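Local coordinates for ABC transporter, substrate binding protein (Polyamine) (Agrobacterium tumefaciens, PDB 4EUO), which binds gamma-aminobutyrate selectively in the periplasm as the solute-binding protein of an ABC transporter, and probably hands it on for uptake, at residues A[117-122]-A[143-148]; A[150-155]-A[162-167]. One frame throughout, in Å; residues are numbered along the deposited sequence.

Contact 1: A[117-122]-A[143-148]; sequences KSWADL and IEAALL
In one lobe of this periplasmic binding protein fold, the short helix 119-122 packs beside helix 142-149 through Trp119, which meets Ala145 and Leu148 one helical turn apart. The Ala145 methyl comes down over one face of the indole in a CH-pi contact: CB of Ala145 stands 3.9 Å from the centroid of the six-membered ring of Trp119, 17° off the ring normal, and closest to CE3. Leu148 approaches the pyrrole part obliquely, its CD1 lying 3.7 Å from Trp119 CD1 and almost as near NE1, while the two side chains run side by side in the same direction. With CG anti to its own carbonyl carbon (chi1 -65°), Trp119 swings its indole across to helix 142-149. The indole N-H is spent on the carbonyl O of Gln220 in strand 215-229, a bond that helps fix the rotation of the ring, and Ile222 of that strand also touches Trp119, Ala145 and Leu148. The buried junction is thereby backed by strand 215-229. Just before Trp119, a capping box starts the helix: Ser118 OG accepts from Asp121 N at 2.9 Å, and Asp121 answers with OD2, which takes Lys117 N on its anti lone pair and Ser118 N, 3.0 Å away, from above the carboxylate plane.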
loop_
_atom_site.group_PDB
_atom_site.type_symbol
_atom_site.label_atom_id
_atom_site.label_comp_id
_atom_site.label_asym_id
_atom_site.label_seq_id
_atom_site.Cartn_x
_atom_site.Cartn_y
_atom_site.Cartn_z
ATOM N N LYS A 117 8.826 19.159 4.217
ATOM C CA LYS A 117 7.491 19.345 3.710
ATOM C C LYS A 117 7.407 18.735 2.309
ATOM O O LYS A 117 6.357 18.175 1.944
ATOM C CB LYS A 117 7.182 20.858 3.641
ATOM C CG LYS A 117 5.726 21.169 3.308
ATOM C CD LYS A 117 5.438 22.672 3.248
ATOM C CE LYS A 117 6.514 23.446 2.531
ATOM N NZ LYS A 117 6.560 23.161 1.077
ATOM N N SER A 118 8.460 18.890 1.507
ATOM C CA SER A 118 8.473 18.418 0.133
ATOM C C SER A 118 9.412 17.246 -0.072
ATOM O O SER A 118 10.286 16.992 0.760
ATOM C CB SER A 118 8.872 19.567 -0.781
ATOM O OG SER A 118 10.225 19.873 -0.489
ATOM N N TRP A 119 9.297 16.571 -1.243
ATOM C CA TRP A 119 10.254 15.515 -1.554
ATOM C C TRP A 119 11.646 16.134 -1.662
ATOM O O TRP A 119 12.619 15.545 -1.197
ATOM C CB TRP A 119 9.887 14.779 -2.860
ATOM C CG TRP A 119 8.602 14.037 -2.791
ATOM C CD1 TRP A 119 7.482 14.284 -3.533
ATOM C CD2 TRP A 119 8.251 13.005 -1.849
ATOM N NE1 TRP A 119 6.460 13.441 -3.148
ATOM C CE2 TRP A 119 6.898 12.671 -2.086
ATOM C CE3 TRP A 119 8.942 12.349 -0.819
ATOM C CZ2 TRP A 119 6.241 11.660 -1.361
ATOM C CZ3 TRP A 119 8.269 11.387 -0.071
ATOM C CH2 TRP A 119 6.943 11.047 -0.349
ATOM N N ALA A 120 11.723 17.370 -2.229
ATOM C CA ALA A 120 13.030 18.037 -2.280
ATOM C C ALA A 120 13.618 18.206 -0.875
ATOM O O ALA A 120 14.804 17.912 -0.686
ATOM C CB ALA A 120 12.888 19.406 -2.945
ATOM N N ASP A 121 12.802 18.603 0.112
ATOM C CA ASP A 121 13.302 18.730 1.482
ATOM C C ASP A 121 13.812 17.391 2.007
ATOM O O ASP A 121 14.869 17.312 2.649
ATOM C CB ASP A 121 12.194 19.203 2.428
ATOM C CG ASP A 121 11.630 20.591 2.176
ATOM O OD1 ASP A 121 12.331 21.417 1.522
ATOM O OD2 ASP A 121 10.504 20.850 2.630
ATOM N N LEU A 122 13.025 16.310 1.733
ATOM C CA LEU A 122 13.400 14.998 2.258
ATOM C C LEU A 122 14.727 14.536 1.671
ATOM O O LEU A 122 15.455 13.769 2.324
ATOM C CB LEU A 122 12.264 14.000 1.929
ATOM C CG LEU A 122 12.418 12.618 2.533
ATOM C CD1 LEU A 122 12.506 12.667 4.071
ATOM C CD2 LEU A 122 11.304 11.722 2.109
ATOM N N ILE A 143 11.212 5.575 -6.290
ATOM C CA ILE A 143 11.800 6.097 -7.525
ATOM C C ILE A 143 11.062 7.379 -7.931
ATOM O O ILE A 143 11.702 8.369 -8.276
ATOM C CB ILE A 143 11.750 4.985 -8.597
ATOM C CG1 ILE A 143 12.817 3.911 -8.279
ATOM C CG2 ILE A 143 11.943 5.586 -10.023
ATOM C CD1 ILE A 143 12.614 2.588 -8.961
ATOM N N GLU A 144 9.727 7.376 -7.875
ATOM C CA GLU A 144 8.969 8.570 -8.214
ATOM C C GLU A 144 9.296 9.723 -7.261
ATOM O O GLU A 144 9.506 10.848 -7.717
ATOM C CB GLU A 144 7.461 8.283 -8.172
ATOM C CG GLU A 144 6.919 7.378 -9.287
ATOM C CD GLU A 144 7.046 5.879 -9.099
ATOM O OE1 GLU A 144 7.726 5.411 -8.155
ATOM O OE2 GLU A 144 6.405 5.164 -9.906
ATOM N N ALA A 145 9.416 9.453 -5.963
ATOM C CA ALA A 145 9.754 10.521 -5.025
ATOM C C ALA A 145 11.131 11.104 -5.347
ATOM O O ALA A 145 11.295 12.339 -5.286
ATOM C CB ALA A 145 9.707 9.994 -3.603
ATOM N N ALA A 146 12.122 10.258 -5.679
ATOM C CA ALA A 146 13.461 10.750 -6.038
ATOM C C ALA A 146 13.372 11.641 -7.290
ATOM O O ALA A 146 14.012 12.707 -7.338
ATOM C CB ALA A 146 14.370 9.560 -6.309
ATOM N N LEU A 147 12.578 11.248 -8.279
ATOM C CA LEU A 147 12.453 12.021 -9.503
ATOM C C LEU A 147 11.766 13.341 -9.220
ATOM O O LEU A 147 12.220 14.384 -9.735
ATOM C CB LEU A 147 11.715 11.193 -10.564
ATOM C CG LEU A 147 12.528 10.029 -11.129
ATOM C CD1 LEU A 147 11.635 9.004 -11.787
ATOM C CD2 LEU A 147 13.629 10.521 -12.092
ATOM N N LEU A 148 10.712 13.336 -8.398
ATOM C CA LEU A 148 10.035 14.584 -8.019
ATOM C C LEU A 148 10.976 15.480 -7.256
ATOM O O LEU A 148 10.988 16.694 -7.519
ATOM C CB LEU A 148 8.801 14.308 -7.172
ATOM C CG LEU A 148 7.675 13.537 -7.879
ATOM C CD1 LEU A 148 6.721 12.922 -6.856
ATOM C CD2 LEU A 148 6.926 14.414 -8.879
#

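Contact 2: A[150-155]-A[162-167]; sequences DGVTAD and LDRAFK. With SO4 (sulfate ion), chain F.
Asp150, just past the end of helix 142-149, reaches Arg164 of helix 162-170 with both its carboxylate and its backbone carbonyl. Arg164 answers side-on with two nitrogens. Its NE makes a salt bridge to Asp150 OD2 at 2.8 Å, close to the guanidinium plane and on the anti side of the carboxylate; its NH2 donates to Asp150 O at 2.9 Å from above the carbonyl plane. The carboxylate and guanidinium planes stand nearly perpendicular, 89° apart. A water bridges Asp150 OD2 to Arg164 O, donating to both, so the same oxygen that holds the side chain also ties to the helix backbone. Gly151, with positive phi (96°), turns the chain and brings Val152 over the guanidinium. There Val152 CG2 rests on one face, 3.5 Å from Arg164 CZ and over the centre of the group. Arg164 has CG anti to the backbone N (chi1 179°) and an extended chain from there to NE, which carries the guanidinium out to this loop. Farther on, Thr153 OG1 donates to Asp155 OD2. At the start of helix 162-170, Leu162 N and Asp163 N donate to a sulfate, probably from the crystallisation liquor, which Arg307 also binds. A Schellman motif ends helix 142-149, with Gly151 as C-prime and Gly151 N and Val152 N bonded back to Leu148 O and Leu147 O; Arg164 fastens this end to the next helix.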
loop_
_atom_site.group_PDB
_atom_site.type_symbol
_atom_site.label_atom_id
_atom_site.label_comp_id
_atom_site.label_asym_id
_atom_site.label_seq_id
_atom_site.Cartn_x
_atom_site.Cartn_y
_atom_site.Cartn_z
ATOM N N ASP A 150 14.056 15.644 -7.644
ATOM C CA ASP A 150 15.030 16.087 -8.643
ATOM C C ASP A 150 14.407 17.022 -9.691
ATOM O O ASP A 150 15.059 17.310 -10.698
ATOM C CB ASP A 150 15.737 14.905 -9.303
ATOM C CG ASP A 150 17.048 15.267 -9.953
ATOM O OD1 ASP A 150 17.824 16.052 -9.333
ATOM O OD2 ASP A 150 17.345 14.700 -11.014
ATOM N N GLY A 151 13.176 17.452 -9.481
ATOM C CA GLY A 151 12.560 18.451 -10.343
ATOM C C GLY A 151 11.672 17.949 -11.460
ATOM O O GLY A 151 11.125 18.776 -12.195
ATOM N N VAL A 152 11.499 16.599 -11.617
ATOM C CA VAL A 152 10.567 16.052 -12.624
ATOM C C VAL A 152 9.146 16.431 -12.219
ATOM O O VAL A 152 8.780 16.270 -11.053
ATOM C CB VAL A 152 10.702 14.508 -12.761
ATOM C CG1 VAL A 152 9.691 13.939 -13.771
ATOM C CG2 VAL A 152 12.109 14.125 -13.168
ATOM N N THR A 153 8.341 16.942 -13.178
ATOM C CA THR A 153 6.971 17.304 -12.840
ATOM C C THR A 153 6.110 16.064 -12.805
ATOM O O THR A 153 6.422 15.063 -13.472
ATOM C CB THR A 153 6.436 18.407 -13.742
ATOM O OG1 THR A 153 6.380 17.902 -15.066
ATOM C CG2 THR A 153 7.283 19.671 -13.681
ATOM N N ALA A 154 5.045 16.117 -12.034
ATOM C CA ALA A 154 4.155 14.988 -11.824
ATOM C C ALA A 154 3.719 14.332 -13.116
ATOM O O ALA A 154 3.870 13.122 -13.261
ATOM C CB ALA A 154 2.952 15.420 -11.017
ATOM N N ASP A 155 3.289 15.129 -14.100
ATOM C CA ASP A 155 2.808 14.563 -15.348
ATOM C C ASP A 155 3.864 14.003 -16.278
ATOM O O ASP A 155 3.490 13.400 -17.283
ATOM C CB ASP A 155 1.845 15.527 -16.081
ATOM C CG ASP A 155 2.258 16.981 -16.177
ATOM O OD1 ASP A 155 1.361 17.839 -16.373
ATOM O OD2 ASP A 155 3.469 17.274 -16.014
ATOM N N LEU A 162 15.209 5.686 -14.663
ATOM C CA LEU A 162 15.788 4.977 -13.532
ATOM C C LEU A 162 17.177 5.477 -13.190
ATOM O O LEU A 162 17.463 5.687 -12.007
ATOM C CB LEU A 162 15.773 3.460 -13.741
ATOM C CG LEU A 162 14.405 2.819 -13.917
ATOM C CD1 LEU A 162 14.545 1.307 -14.066
ATOM C CD2 LEU A 162 13.475 3.115 -12.729
ATOM N N ASP A 163 18.019 5.766 -14.203
ATOM C CA ASP A 163 19.369 6.264 -13.948
ATOM C C ASP A 163 19.320 7.562 -13.200
ATOM O O ASP A 163 20.068 7.747 -12.235
ATOM C CB ASP A 163 20.124 6.430 -15.273
ATOM C CG ASP A 163 20.649 5.141 -15.879
ATOM O OD1 ASP A 163 20.641 4.100 -15.175
ATOM O OD2 ASP A 163 21.084 5.174 -17.051
ATOM N N ARG A 164 18.390 8.442 -13.578
ATOM C CA ARG A 164 18.275 9.725 -12.909
ATOM C C ARG A 164 17.799 9.521 -11.455
ATOM O O ARG A 164 18.304 10.164 -10.536
ATOM C CB ARG A 164 17.303 10.609 -13.682
ATOM C CG ARG A 164 17.078 11.967 -13.075
ATOM C CD ARG A 164 16.190 12.794 -13.971
ATOM N NE ARG A 164 15.944 14.106 -13.386
ATOM C CZ ARG A 164 15.351 15.111 -14.039
ATOM N NH1 ARG A 164 14.906 14.936 -15.280
ATOM N NH2 ARG A 164 15.197 16.293 -13.453
ATOM N N ALA A 165 16.810 8.630 -11.247
ATOM C CA ALA A 165 16.314 8.356 -9.908
ATOM C C ALA A 165 17.417 7.796 -9.027
ATOM O O ALA A 165 17.558 8.232 -7.878
ATOM C CB ALA A 165 15.149 7.382 -9.964
ATOM N N PHE A 166 18.206 6.847 -9.542
ATOM C CA PHE A 166 19.268 6.246 -8.740
ATOM C C PHE A 166 20.375 7.253 -8.432
ATOM O O PHE A 166 20.906 7.256 -7.314
ATOM C CB PHE A 166 19.829 5.014 -9.467
ATOM C CG PHE A 166 18.870 3.849 -9.614
ATOM C CD1 PHE A 166 18.023 3.481 -8.573
ATOM C CD2 PHE A 166 18.851 3.086 -10.772
ATOM C CE1 PHE A 166 17.137 2.390 -8.718
ATOM C CE2 PHE A 166 17.989 1.987 -10.904
ATOM C CZ PHE A 166 17.114 1.670 -9.886
ATOM N N LYS A 167 20.690 8.152 -9.400
ATOM C CA LYS A 167 21.685 9.199 -9.097
ATOM C C LYS A 167 21.190 10.111 -7.979
ATOM O O LYS A 167 21.970 10.482 -7.101
ATOM C CB LYS A 167 21.994 10.035 -10.347
ATOM C CG LYS A 167 22.877 9.270 -11.321
ATOM C CD LYS A 167 23.217 10.071 -12.575
ATOM C CE LYS A 167 24.167 9.322 -13.480
ATOM N NZ LYS A 167 24.413 10.062 -14.750
HETATM S S SO4 F . 16.722 4.175 -17.821
HETATM O O1 SO4 F . 16.781 2.785 -18.209
HETATM O O2 SO4 F . 16.959 5.026 -19.016
HETATM O O3 SO4 F . 15.408 4.498 -17.258
HETATM O O4 SO4 F . 17.749 4.364 -16.814
HETATM O O HOH W 1 19.423 12.812 -10.634
#

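How the contacts relate
Following the chain from the N terminus, the contacts begin at the short helix 119-122, after strand 96-107; strand 132-135 comes next, then helix 142-149, where contact 1 closes a loop with 20 residues between its segments. Contact 2 follows in series, closing a shorter loop of six intervening residues between the end of that helix and helix 162-170. Neither nests in nor crosses the other, yet helix 142-149 joins them: its last turn leads into the 150-155 loop, and Ile143, Ala146 and Leu147 pack on Ala165. One side of the helix therefore faces helix 119-122 and strand 215-229, another helix 162-170, linking buried interior to surface.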